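N-methyltransferase (Streptoalloteichus sp. ATCC 53650, PDB 5BSZ) probably methylates the amino nitrogen of a trideoxysugar in kedarcidin biosynthesis, using S-adenosylmethionine as the methyl donor. Local coordinates at residues P148-G153 with P236-F241; D157-H162 with R174-H179; S185-H190 with Q206-F211. All coordinates share one frame; numbering follows the deposited sequence.

Interaction 1 (P148-G153 with P236-F241); sequences PWWSPG and PRRGLF. With THM (thymidine), chain G.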
loop_
_atom_site.group_PDB
_atom_site.type_symbol
_atom_site.label_atom_id
_atom_site.label_comp_id
_atom_site.label_asym_id
_atom_site.label_seq_id
_atom_site.Cartn_x
_atom_site.Cartn_y
_atom_site.Cartn_z
ATOM N N PRO A 148 -5.756 -10.453 -32.448
ATOM C CA PRO A 148 -4.542 -9.749 -32.090
ATOM C C PRO A 148 -4.817 -8.678 -31.048
ATOM O O PRO A 148 -5.967 -8.281 -30.848
ATOM C CB PRO A 148 -4.102 -9.112 -33.425
ATOM C CG PRO A 148 -5.396 -8.770 -34.052
ATOM C CD PRO A 148 -6.306 -9.937 -33.714
ATOM N N TRP A 149 -3.774 -8.265 -30.345
ATOM C CA TRP A 149 -3.854 -7.025 -29.546
ATOM C C TRP A 149 -3.645 -5.872 -30.536
ATOM O O TRP A 149 -3.428 -6.118 -31.763
ATOM C CB TRP A 149 -2.769 -7.061 -28.456
ATOM C CG TRP A 149 -2.767 -5.861 -27.537
ATOM C CD1 TRP A 149 -1.713 -5.020 -27.328
ATOM C CD2 TRP A 149 -3.847 -5.333 -26.750
ATOM N NE1 TRP A 149 -2.063 -4.030 -26.465
ATOM C CE2 TRP A 149 -3.373 -4.187 -26.102
ATOM C CE3 TRP A 149 -5.159 -5.724 -26.515
ATOM C CZ2 TRP A 149 -4.168 -3.421 -25.246
ATOM C CZ3 TRP A 149 -5.939 -4.970 -25.643
ATOM C CH2 TRP A 149 -5.449 -3.809 -25.045
ATOM N N TRP A 150 -3.791 -4.642 -30.023
ATOM C CA TRP A 150 -3.555 -3.419 -30.787
ATOM C C TRP A 150 -2.150 -3.299 -31.342
ATOM O O TRP A 150 -1.215 -3.941 -30.860
ATOM C CB TRP A 150 -4.009 -2.155 -30.023
ATOM C CG TRP A 150 -5.433 -2.259 -29.556
ATOM C CD1 TRP A 150 -5.875 -2.586 -28.277
ATOM C CD2 TRP A 150 -6.615 -2.121 -30.350
ATOM N NE1 TRP A 150 -7.272 -2.635 -28.240
ATOM C CE2 TRP A 150 -7.741 -2.337 -29.496
ATOM C CE3 TRP A 150 -6.848 -1.814 -31.704
ATOM C CZ2 TRP A 150 -9.058 -2.284 -29.979
ATOM C CZ3 TRP A 150 -8.164 -1.728 -32.163
ATOM C CH2 TRP A 150 -9.242 -1.957 -31.309
ATOM N N SER A 151 -2.036 -2.515 -32.428
ATOM C CA SER A 151 -0.766 -2.234 -33.095
ATOM C C SER A 151 -0.285 -0.853 -32.663
ATOM O O SER A 151 -1.069 -0.064 -32.148
ATOM C CB SER A 151 -1.048 -2.220 -34.617
ATOM O OG SER A 151 -1.195 -3.574 -35.077
ATOM N N PRO A 152 0.966 -0.500 -32.968
ATOM C CA PRO A 152 1.368 0.871 -32.625
ATOM C C PRO A 152 0.431 1.916 -33.180
ATOM O O PRO A 152 0.151 2.866 -32.449
ATOM C CB PRO A 152 2.759 0.983 -33.244
ATOM C CG PRO A 152 3.276 -0.388 -33.119
ATOM C CD PRO A 152 2.119 -1.284 -33.417
ATOM N N GLY A 153 -0.068 1.720 -34.411
ATOM C CA GLY A 153 -1.003 2.666 -35.066
ATOM C C GLY A 153 -2.351 2.811 -34.405
ATOM O O GLY A 153 -2.897 3.925 -34.260
ATOM N N PRO A 236 -13.392 -3.610 -34.391
ATOM C CA PRO A 236 -13.120 -2.574 -35.392
ATOM C C PRO A 236 -11.697 -2.063 -35.298
ATOM O O PRO A 236 -11.189 -1.880 -34.199
ATOM C CB PRO A 236 -14.126 -1.471 -35.020
ATOM C CG PRO A 236 -15.281 -2.241 -34.481
ATOM C CD PRO A 236 -14.633 -3.319 -33.659
ATOM N N ARG A 237 -11.072 -1.916 -36.458
ATOM C CA ARG A 237 -9.747 -1.362 -36.657
ATOM C C ARG A 237 -8.707 -2.372 -36.230
ATOM O O ARG A 237 -7.512 -2.139 -36.356
ATOM C CB ARG A 237 -9.531 -0.033 -35.909
ATOM C CG ARG A 237 -10.660 0.985 -35.971
ATOM C CD ARG A 237 -10.089 2.402 -35.900
ATOM N NE ARG A 237 -9.329 2.583 -34.670
ATOM C CZ ARG A 237 -8.233 3.323 -34.509
ATOM N NH1 ARG A 237 -7.668 3.338 -33.309
ATOM N NH2 ARG A 237 -7.715 4.063 -35.490
ATOM N N ARG A 238 -9.094 -3.536 -35.731
ATOM C CA ARG A 238 -8.041 -4.547 -35.715
ATOM C C ARG A 238 -8.251 -5.854 -36.401
ATOM O O ARG A 238 -7.299 -6.431 -36.875
ATOM C CB ARG A 238 -7.442 -4.815 -34.340
ATOM C CG ARG A 238 -8.382 -5.162 -33.251
ATOM C CD ARG A 238 -7.547 -5.367 -31.975
ATOM N NE ARG A 238 -8.256 -6.456 -31.272
ATOM C CZ ARG A 238 -8.327 -6.658 -29.968
ATOM N NH1 ARG A 238 -7.767 -5.812 -29.122
ATOM N NH2 ARG A 238 -8.925 -7.768 -29.534
ATOM N N GLY A 239 -9.467 -6.351 -36.420
ATOM C CA GLY A 239 -9.695 -7.505 -37.236
ATOM C C GLY A 239 -9.154 -8.791 -36.643
ATOM O O GLY A 239 -8.919 -8.883 -35.414
ATOM N N LEU A 240 -9.017 -9.799 -37.506
ATOM C CA LEU A 240 -8.449 -11.063 -37.089
ATOM C C LEU A 240 -7.367 -11.440 -38.040
ATOM O O LEU A 240 -7.496 -11.183 -39.240
ATOM C CB LEU A 240 -9.528 -12.144 -37.052
ATOM C CG LEU A 240 -10.657 -12.049 -36.054
ATOM C CD1 LEU A 240 -11.548 -13.264 -36.244
ATOM C CD2 LEU A 240 -10.224 -12.001 -34.589
ATOM N N PHE A 241 -6.322 -12.090 -37.531
ATOM C CA PHE A 241 -5.353 -12.755 -38.386
ATOM C C PHE A 241 -5.622 -14.244 -38.432
ATOM O O PHE A 241 -5.789 -14.896 -37.379
ATOM C CB PHE A 241 -3.929 -12.469 -37.953
ATOM C CG PHE A 241 -3.558 -11.028 -38.080
ATOM C CD1 PHE A 241 -3.218 -10.485 -39.321
ATOM C CD2 PHE A 241 -3.639 -10.183 -36.994
ATOM C CE1 PHE A 241 -2.911 -9.138 -39.433
ATOM C CE2 PHE A 241 -3.362 -8.834 -37.104
ATOM C CZ PHE A 241 -2.982 -8.307 -38.313
HETATM O "O5'" THM G . -10.255 -2.288 -23.728
HETATM C "C5'" THM G . -9.603 -1.038 -23.421
HETATM C "C4'" THM G . -8.219 -0.952 -24.074
HETATM O "O4'" THM G . -8.547 -0.914 -25.465
HETATM C "C3'" THM G . -7.376 0.323 -23.793
HETATM O "O3'" THM G . -6.077 0.009 -23.248
HETATM C "C2'" THM G . -7.229 1.101 -25.117
HETATM C "C1'" THM G . -7.716 0.045 -26.124
HETATM N N1 THM G . -8.374 0.425 -27.386
HETATM C C2 THM G . -7.408 0.784 -28.345
HETATM O O2 THM G . -6.233 0.787 -27.948
HETATM N N3 THM G . -7.710 1.132 -29.593
HETATM C C4 THM G . -8.973 1.106 -30.017
HETATM O O4 THM G . -9.256 1.419 -31.221
HETATM C C5 THM G . -10.003 0.710 -29.036
HETATM C C5M THM G . -11.408 0.722 -29.580
HETATM C C6 THM G . -9.667 0.351 -27.734
HETATM O O HOH W 1 -5.167 5.175 -33.718
#

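Interaction 2 (D157-H162 with R174-H179); sequences DGHIAH and RLSRSH. With THM (thymidine), chain G.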
loop_
_atom_site.group_PDB
_atom_site.type_symbol
_atom_site.label_atom_id
_atom_site.label_comp_id
_atom_site.label_asym_id
_atom_site.label_seq_id
_atom_site.Cartn_x
_atom_site.Cartn_y
_atom_site.Cartn_z
ATOM N N ASP A 157 -4.032 6.142 -26.747
ATOM C CA ASP A 157 -3.600 6.699 -25.476
ATOM C C ASP A 157 -4.841 7.265 -24.778
ATOM O O ASP A 157 -5.846 7.566 -25.413
ATOM C CB ASP A 157 -2.580 7.812 -25.767
ATOM C CG ASP A 157 -1.504 7.347 -26.746
ATOM O OD1 ASP A 157 -0.734 6.473 -26.317
ATOM O OD2 ASP A 157 -1.445 7.778 -27.934
ATOM N N GLY A 158 -4.788 7.340 -23.466
ATOM C CA GLY A 158 -5.847 7.958 -22.665
ATOM C C GLY A 158 -6.937 7.028 -22.155
ATOM O O GLY A 158 -7.957 7.490 -21.668
ATOM N N HIS A 159 -6.785 5.714 -22.261
ATOM C CA HIS A 159 -7.874 4.870 -21.830
ATOM C C HIS A 159 -7.954 4.825 -20.281
ATOM O O HIS A 159 -6.943 4.588 -19.629
ATOM C CB HIS A 159 -7.702 3.463 -22.341
ATOM C CG HIS A 159 -8.756 2.519 -21.832
ATOM N ND1 HIS A 159 -10.067 2.574 -22.249
ATOM C CD2 HIS A 159 -8.689 1.498 -20.945
ATOM C CE1 HIS A 159 -10.768 1.636 -21.634
ATOM N NE2 HIS A 159 -9.949 0.958 -20.849
ATOM N N ILE A 160 -9.157 5.005 -19.740
ATOM C CA ILE A 160 -9.437 4.889 -18.297
ATOM C C ILE A 160 -10.789 4.260 -18.227
ATOM O O ILE A 160 -11.656 4.682 -18.942
ATOM C CB ILE A 160 -9.516 6.247 -17.579
ATOM C CG1 ILE A 160 -8.134 6.868 -17.590
ATOM C CG2 ILE A 160 -10.051 6.061 -16.150
ATOM C CD1 ILE A 160 -8.052 8.348 -17.350
ATOM N N ALA A 161 -10.982 3.258 -17.392
ATOM C CA ALA A 161 -12.250 2.611 -17.247
ATOM C C ALA A 161 -12.502 2.291 -15.774
ATOM O O ALA A 161 -11.555 2.145 -15.019
ATOM C CB ALA A 161 -12.264 1.311 -18.033
ATOM N N HIS A 162 -13.769 2.130 -15.388
ATOM C CA HIS A 162 -14.167 1.752 -14.023
ATOM C C HIS A 162 -15.354 0.835 -14.085
ATOM O O HIS A 162 -16.062 0.822 -15.066
ATOM C CB HIS A 162 -14.558 2.973 -13.211
ATOM C CG HIS A 162 -15.853 3.592 -13.637
ATOM N ND1 HIS A 162 -15.909 4.667 -14.497
ATOM C CD2 HIS A 162 -17.134 3.293 -13.317
ATOM C CE1 HIS A 162 -17.172 5.004 -14.692
ATOM N NE2 HIS A 162 -17.935 4.157 -14.023
ATOM N N ARG A 174 -13.706 -1.176 -9.422
ATOM C CA ARG A 174 -12.528 -1.382 -10.251
ATOM C C ARG A 174 -12.182 -0.159 -11.039
ATOM O O ARG A 174 -13.057 0.516 -11.569
ATOM C CB ARG A 174 -12.772 -2.546 -11.240
ATOM C CG ARG A 174 -11.594 -2.867 -12.161
ATOM C CD ARG A 174 -11.887 -4.027 -13.127
ATOM N NE ARG A 174 -10.725 -4.457 -13.926
ATOM C CZ ARG A 174 -10.340 -3.904 -15.074
ATOM N NH1 ARG A 174 -11.014 -2.883 -15.584
ATOM N NH2 ARG A 174 -9.272 -4.369 -15.721
ATOM N N LEU A 175 -10.894 0.149 -11.150
ATOM C CA LEU A 175 -10.454 1.278 -11.953
ATOM C C LEU A 175 -9.222 0.817 -12.711
ATOM O O LEU A 175 -8.340 0.195 -12.120
ATOM C CB LEU A 175 -10.086 2.458 -11.064
ATOM C CG LEU A 175 -9.684 3.785 -11.651
ATOM C CD1 LEU A 175 -10.862 4.262 -12.488
ATOM C CD2 LEU A 175 -9.319 4.856 -10.611
ATOM N N SER A 176 -9.148 1.177 -13.986
ATOM C CA SER A 176 -8.059 0.715 -14.820
ATOM C C SER A 176 -7.571 1.859 -15.692
ATOM O O SER A 176 -8.324 2.796 -15.986
ATOM C CB SER A 176 -8.540 -0.494 -15.626
ATOM O OG SER A 176 -9.323 -0.068 -16.728
ATOM N N ARG A 177 -6.323 1.772 -16.123
ATOM C CA ARG A 177 -5.669 2.820 -16.880
ATOM C C ARG A 177 -4.638 2.149 -17.757
ATOM O O ARG A 177 -4.056 1.143 -17.327
ATOM C CB ARG A 177 -4.923 3.705 -15.942
ATOM C CG ARG A 177 -4.375 4.918 -16.607
ATOM C CD ARG A 177 -3.468 5.604 -15.651
ATOM N NE ARG A 177 -2.768 6.641 -16.379
ATOM C CZ ARG A 177 -1.467 6.644 -16.618
ATOM N NH1 ARG A 177 -0.960 7.650 -17.298
ATOM N NH2 ARG A 177 -0.670 5.679 -16.184
ATOM N N SER A 178 -4.405 2.668 -18.965
ATOM C CA SER A 178 -3.344 2.113 -19.824
ATOM C C SER A 178 -2.511 3.227 -20.450
ATOM O O SER A 178 -2.997 4.335 -20.632
ATOM C CB SER A 178 -3.927 1.138 -20.845
ATOM O OG SER A 178 -4.500 1.803 -21.969
ATOM N N HIS A 179 -1.246 2.959 -20.728
ATOM C CA HIS A 179 -0.400 3.891 -21.442
ATOM C C HIS A 179 0.674 3.147 -22.213
ATOM O O HIS A 179 1.010 1.980 -21.941
ATOM C CB HIS A 179 0.253 4.940 -20.538
ATOM C CG HIS A 179 1.331 4.432 -19.636
ATOM N ND1 HIS A 179 1.063 3.777 -18.448
ATOM C CD2 HIS A 179 2.673 4.571 -19.697
ATOM C CE1 HIS A 179 2.198 3.477 -17.866
ATOM N NE2 HIS A 179 3.190 3.900 -18.623
HETATM O "O5'" THM G . -10.255 -2.288 -23.728
HETATM C "C5'" THM G . -9.603 -1.038 -23.421
HETATM C "C4'" THM G . -8.219 -0.952 -24.074
HETATM O "O4'" THM G . -8.547 -0.914 -25.465
HETATM C "C3'" THM G . -7.376 0.323 -23.793
HETATM O "O3'" THM G . -6.077 0.009 -23.248
HETATM C "C2'" THM G . -7.229 1.101 -25.117
HETATM C "C1'" THM G . -7.716 0.045 -26.124
HETATM N N1 THM G . -8.374 0.425 -27.386
HETATM C C2 THM G . -7.408 0.784 -28.345
HETATM O O2 THM G . -6.233 0.787 -27.948
HETATM N N3 THM G . -7.710 1.132 -29.593
HETATM C C4 THM G . -8.973 1.106 -30.017
HETATM O O4 THM G . -9.256 1.419 -31.221
HETATM C C5 THM G . -10.003 0.710 -29.036
HETATM C C5M THM G . -11.408 0.722 -29.580
HETATM C C6 THM G . -9.667 0.351 -27.734
HETATM O O HOH W 2 -2.549 6.713 -22.090
HETATM O O HOH W 3 -4.527 4.190 -23.521
HETATM O O HOH W 4 -9.555 -1.580 -19.110
HETATM O O HOH W 5 -4.832 6.408 -19.481
#

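Interaction 3 (S185-H190 with Q206-F211); sequences SRHEAH and QDLTLF. With EDO (1,2-ethanediol), chain C.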
loop_
_atom_site.group_PDB
_atom_site.type_symbol
_atom_site.label_atom_id
_atom_site.label_comp_id
_atom_site.label_asym_id
_atom_site.label_seq_id
_atom_site.Cartn_x
_atom_site.Cartn_y
_atom_site.Cartn_z
ATOM N N SER A 185 2.096 -1.653 -24.489
ATOM C CA SER A 185 1.045 -0.981 -23.712
ATOM C C SER A 185 1.088 -1.562 -22.279
ATOM O O SER A 185 1.272 -2.758 -22.078
ATOM C CB SER A 185 -0.320 -1.127 -24.347
ATOM O OG SER A 185 -0.718 -2.491 -24.548
ATOM N N ARG A 186 1.078 -0.674 -21.301
ATOM C CA ARG A 186 1.125 -1.015 -19.905
ATOM C C ARG A 186 -0.201 -0.744 -19.262
ATOM O O ARG A 186 -0.749 0.372 -19.323
ATOM C CB ARG A 186 2.216 -0.214 -19.208
ATOM C CG ARG A 186 2.330 -0.493 -17.723
ATOM C CD ARG A 186 3.733 -0.145 -17.238
ATOM N NE ARG A 186 4.742 -1.095 -17.726
ATOM C CZ ARG A 186 6.025 -1.017 -17.458
ATOM N NH1 ARG A 186 6.482 -0.027 -16.703
ATOM N NH2 ARG A 186 6.844 -1.964 -17.851
ATOM N N HIS A 187 -0.743 -1.792 -18.669
ATOM C CA HIS A 187 -2.115 -1.795 -18.159
ATOM C C HIS A 187 -2.140 -1.880 -16.636
ATOM O O HIS A 187 -1.601 -2.821 -16.021
ATOM C CB HIS A 187 -2.889 -2.990 -18.791
ATOM C CG HIS A 187 -2.973 -2.865 -20.269
ATOM N ND1 HIS A 187 -4.074 -2.332 -20.909
ATOM C CD2 HIS A 187 -2.058 -3.125 -21.235
ATOM C CE1 HIS A 187 -3.830 -2.268 -22.206
ATOM N NE2 HIS A 187 -2.611 -2.733 -22.429
ATOM N N GLU A 188 -2.720 -0.869 -15.996
ATOM C CA GLU A 188 -2.863 -0.908 -14.525
ATOM C C GLU A 188 -4.312 -1.123 -14.140
ATOM O O GLU A 188 -5.195 -0.417 -14.665
ATOM C CB GLU A 188 -2.479 0.417 -13.956
ATOM C CG GLU A 188 -1.057 0.790 -14.052
ATOM C CD GLU A 188 -0.839 2.272 -13.822
ATOM O OE1 GLU A 188 -1.185 3.089 -14.716
ATOM O OE2 GLU A 188 -0.293 2.604 -12.749
ATOM N N ALA A 189 -4.571 -2.087 -13.262
ATOM C CA ALA A 189 -5.926 -2.363 -12.779
ATOM C C ALA A 189 -5.883 -2.345 -11.236
ATOM O O ALA A 189 -5.037 -2.994 -10.649
ATOM C CB ALA A 189 -6.398 -3.750 -13.234
ATOM N N HIS A 190 -6.770 -1.580 -10.606
ATOM C CA HIS A 190 -6.903 -1.546 -9.146
ATOM C C HIS A 190 -8.327 -1.931 -8.824
ATOM O O HIS A 190 -9.276 -1.556 -9.536
ATOM C CB HIS A 190 -6.596 -0.168 -8.570
ATOM C CG HIS A 190 -5.155 0.206 -8.640
ATOM N ND1 HIS A 190 -4.367 0.380 -7.517
ATOM C CD2 HIS A 190 -4.345 0.419 -9.708
ATOM C CE1 HIS A 190 -3.149 0.724 -7.892
ATOM N NE2 HIS A 190 -3.110 0.747 -9.214
ATOM N N GLN A 206 0.394 -5.030 -16.018
ATOM C CA GLN A 206 0.748 -5.993 -17.046
ATOM C C GLN A 206 1.030 -5.264 -18.357
ATOM O O GLN A 206 0.365 -4.288 -18.713
ATOM C CB GLN A 206 -0.311 -7.099 -17.183
ATOM C CG GLN A 206 -1.438 -6.863 -18.188
ATOM C CD GLN A 206 -2.510 -7.957 -18.216
ATOM O OE1 GLN A 206 -3.409 -8.001 -17.369
ATOM N NE2 GLN A 206 -2.457 -8.804 -19.229
ATOM N N ASP A 207 2.046 -5.762 -19.047
ATOM C CA ASP A 207 2.469 -5.270 -20.358
ATOM C C ASP A 207 1.948 -6.204 -21.465
ATOM O O ASP A 207 1.940 -7.424 -21.300
ATOM C CB ASP A 207 3.991 -5.229 -20.379
ATOM C CG ASP A 207 4.608 -4.084 -19.545
ATOM O OD1 ASP A 207 3.888 -3.134 -19.261
ATOM O OD2 ASP A 207 5.839 -4.130 -19.295
ATOM N N LEU A 208 1.579 -5.617 -22.608
ATOM C CA LEU A 208 1.355 -6.314 -23.859
ATOM C C LEU A 208 2.122 -5.623 -24.979
ATOM O O LEU A 208 2.179 -4.374 -25.007
ATOM C CB LEU A 208 -0.137 -6.250 -24.159
ATOM C CG LEU A 208 -1.093 -6.987 -23.191
ATOM C CD1 LEU A 208 -2.531 -6.622 -23.427
ATOM C CD2 LEU A 208 -0.912 -8.500 -23.304
ATOM N N THR A 209 2.713 -6.408 -25.881
ATOM C CA THR A 209 3.462 -5.825 -26.994
ATOM C C THR A 209 2.516 -5.315 -28.095
ATOM O O THR A 209 1.551 -5.978 -28.431
ATOM C CB THR A 209 4.405 -6.861 -27.577
ATOM O OG1 THR A 209 5.159 -7.338 -26.497
ATOM C CG2 THR A 209 5.316 -6.260 -28.658
ATOM N N LEU A 210 2.808 -4.146 -28.667
ATOM C CA LEU A 210 2.121 -3.621 -29.801
ATOM C C LEU A 210 2.824 -4.044 -31.091
ATOM O O LEU A 210 3.899 -3.502 -31.424
ATOM C CB LEU A 210 2.040 -2.087 -29.679
ATOM C CG LEU A 210 1.393 -1.542 -28.402
ATOM C CD1 LEU A 210 1.649 -0.038 -28.206
ATOM C CD2 LEU A 210 -0.085 -1.853 -28.446
ATOM N N PHE A 211 2.314 -5.091 -31.741
ATOM C CA PHE A 211 2.936 -5.570 -32.985
ATOM C C PHE A 211 2.232 -4.996 -34.184
ATOM O O PHE A 211 0.994 -4.963 -34.231
ATOM C CB PHE A 211 2.881 -7.093 -33.128
ATOM C CG PHE A 211 3.631 -7.852 -32.094
ATOM C CD1 PHE A 211 2.965 -8.513 -31.094
ATOM C CD2 PHE A 211 5.009 -7.988 -32.173
ATOM C CE1 PHE A 211 3.670 -9.240 -30.152
ATOM C CE2 PHE A 211 5.711 -8.724 -31.259
ATOM C CZ PHE A 211 5.042 -9.390 -30.242
HETATM C C1 EDO C . 6.072 -5.392 -15.669
HETATM O O1 EDO C . 6.256 -5.844 -17.033
HETATM C C2 EDO C . 7.311 -4.743 -15.012
HETATM O O2 EDO C . 8.567 -4.913 -15.694
#

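Interaction 1 (P148-G153 with P236-F241)
Trp150 turns one face of its indole to the side chain of Arg238 and the other to the thymine base of the bound thymidine. On the protein side, CD of Arg238 sits 3.5 Å from the centroid of the six-membered ring of Trp150, a CH-pi contact almost along the ring normal. Further along the same chain, CZ of Arg238 lies 4.7 Å from the centroid of the five-membered ring of Trp150 and adds a cation-pi interaction. The guanidinium is inclined 58° to the indole rather than flat on it. Arg238 gets there because its CG lies between the backbone N and the carbonyl carbon (chi1 54°), which, with an extended chi2, carries CG and CD over the ring. NE of Arg238 approaches Pro148 O at 3.0 Å, but over the guanidinium face and at a poor angle for a hydrogen bond; the firm polar partner is Asp147, in a salt bridge to NH2. Across the indole, N3 of the thymine lies 3.4 Å above the Trp150 ring, over its centre. Arg237, its chain bent at chi2 and chi3, presents the edge of its guanidinium to thymidine O4: NH1 donates over 3.3 Å, nearly straight at 168°. The same NH1 holds a water that donates to Gly153 O, tying the loop to the pocket. At the inner end, Pro148 CG meets the edge of Phe241 at CE2 (3.7 Å), an apolar fit packed against helix 213-222. A broad aromatic platform beside a long cationic donor is well suited to a flat, oxygen-bearing pyrimidine, and together they form part of the base-binding end of the thymidine pocket, to which Leu156 also belongs.

Interaction 2 (D157-H162 with R174-H179)
His159 and Ser178 touch where the outermost strand of this chain's four-stranded antiparallel sheet meets its hairpin partner, and with Ser176 and Ala161 they bury most of the contact. The imidazole of His159, its CG anti to the backbone N (chi1 176°), turns one face to the deoxyribose: CG of His159 is 3.3 Å from thymidine C3'. The opposite face has Ala161 N above its rim. NE2 of His159 does not touch Ser176 directly; a water in the plane of the ring joins it to Ser176 OG, 2.8 Å from that water. Ser178 lies beside the histidine, its OG 3.6 Å from His159 CB. That hydroxyl also shares a 2.7 Å hydrogen bond with O3' of the nucleoside and a water with His159 N, so a small polar residue suits this buried site. The backbones lock the register: Ser178 N donates to His159 O over 3.3 Å, and Ala161 with Ser176 forms a hydrogen-bonded antiparallel pair, Ser176 N reaching Ala161 O at 2.8 Å. Ala161 is short enough for its CB to sit 3.5 Å from Ser176 OG. On the reverse face Ile160 CG2 and Leu175 CD1 lie side by side, where apolar chains suit packing against Thr171 of the second subunit. This is an antiparallel beta hairpin, and its serine- and histidine-bearing face helps form the sugar end of the thymidine pocket.

Interaction 3 (S185-H190 with Q206-F211)
Arg186 grips Asp207 side-on, and this is the tight part of the contact. NE of Arg186 meets OD1 of Asp207 at 2.7 Å, and NH2 of Arg186 meets OD2 of Asp207 at 2.8 Å. Each bond is almost straight and uses a syn lone pair, and the two flat groups are only 5° from coplanar. A bend in the arginine chain at chi3 (-71°) brings NE alongside the carboxylate. Beneath it, backbone bonds pair Ser185 with Leu208 and His187 with Gln206, His187 N lying 2.7 Å from Gln206 O. The face bearing His187 is looser: its NE2 stands 4.0 Å from Leu208 CD1, and its polar grip comes from Ser185 OG, which is also bonded to Trp149 NE1. At the subunit-facing side, OD2 of Asp207 takes a further hydrogen bond from an ethanediol, probably from the crystallisation liquor, that also bonds Asp207 of the third subunit. NH1 of Arg186 turns to Asp13 of the third subunit. A leucine in place of Arg186 would probably leave the Asp207 carboxylate without its countercharge and able to turn, and take one partner from that Asp13. The chemistry implies a buried cation shared between two acids, joining the hairpin to the subunit interface.

Interactions 2 and 3 hold successive hairpins of one antiparallel sheet: strands 171-181 and 184-195 are neighbours in it, so their backbone bonds continue from one contact to the other. Interaction 1 is of another kind, joining a loop to the start of a strand in the methyltransferase sheet with no direct hydrogen bond between its segments. It and interaction 3 are buried, whereas interaction 2 is only partly so. Their chemistry follows their place: pi contacts beside the base in interaction 1, hydroxyls and waters around the sugar in interaction 2, ionic pairing in interaction 3, which like interaction 2 touches neighbouring subunits. Trp149 bridges interactions 1 and 3, bonded to Ser185 and packed on His187.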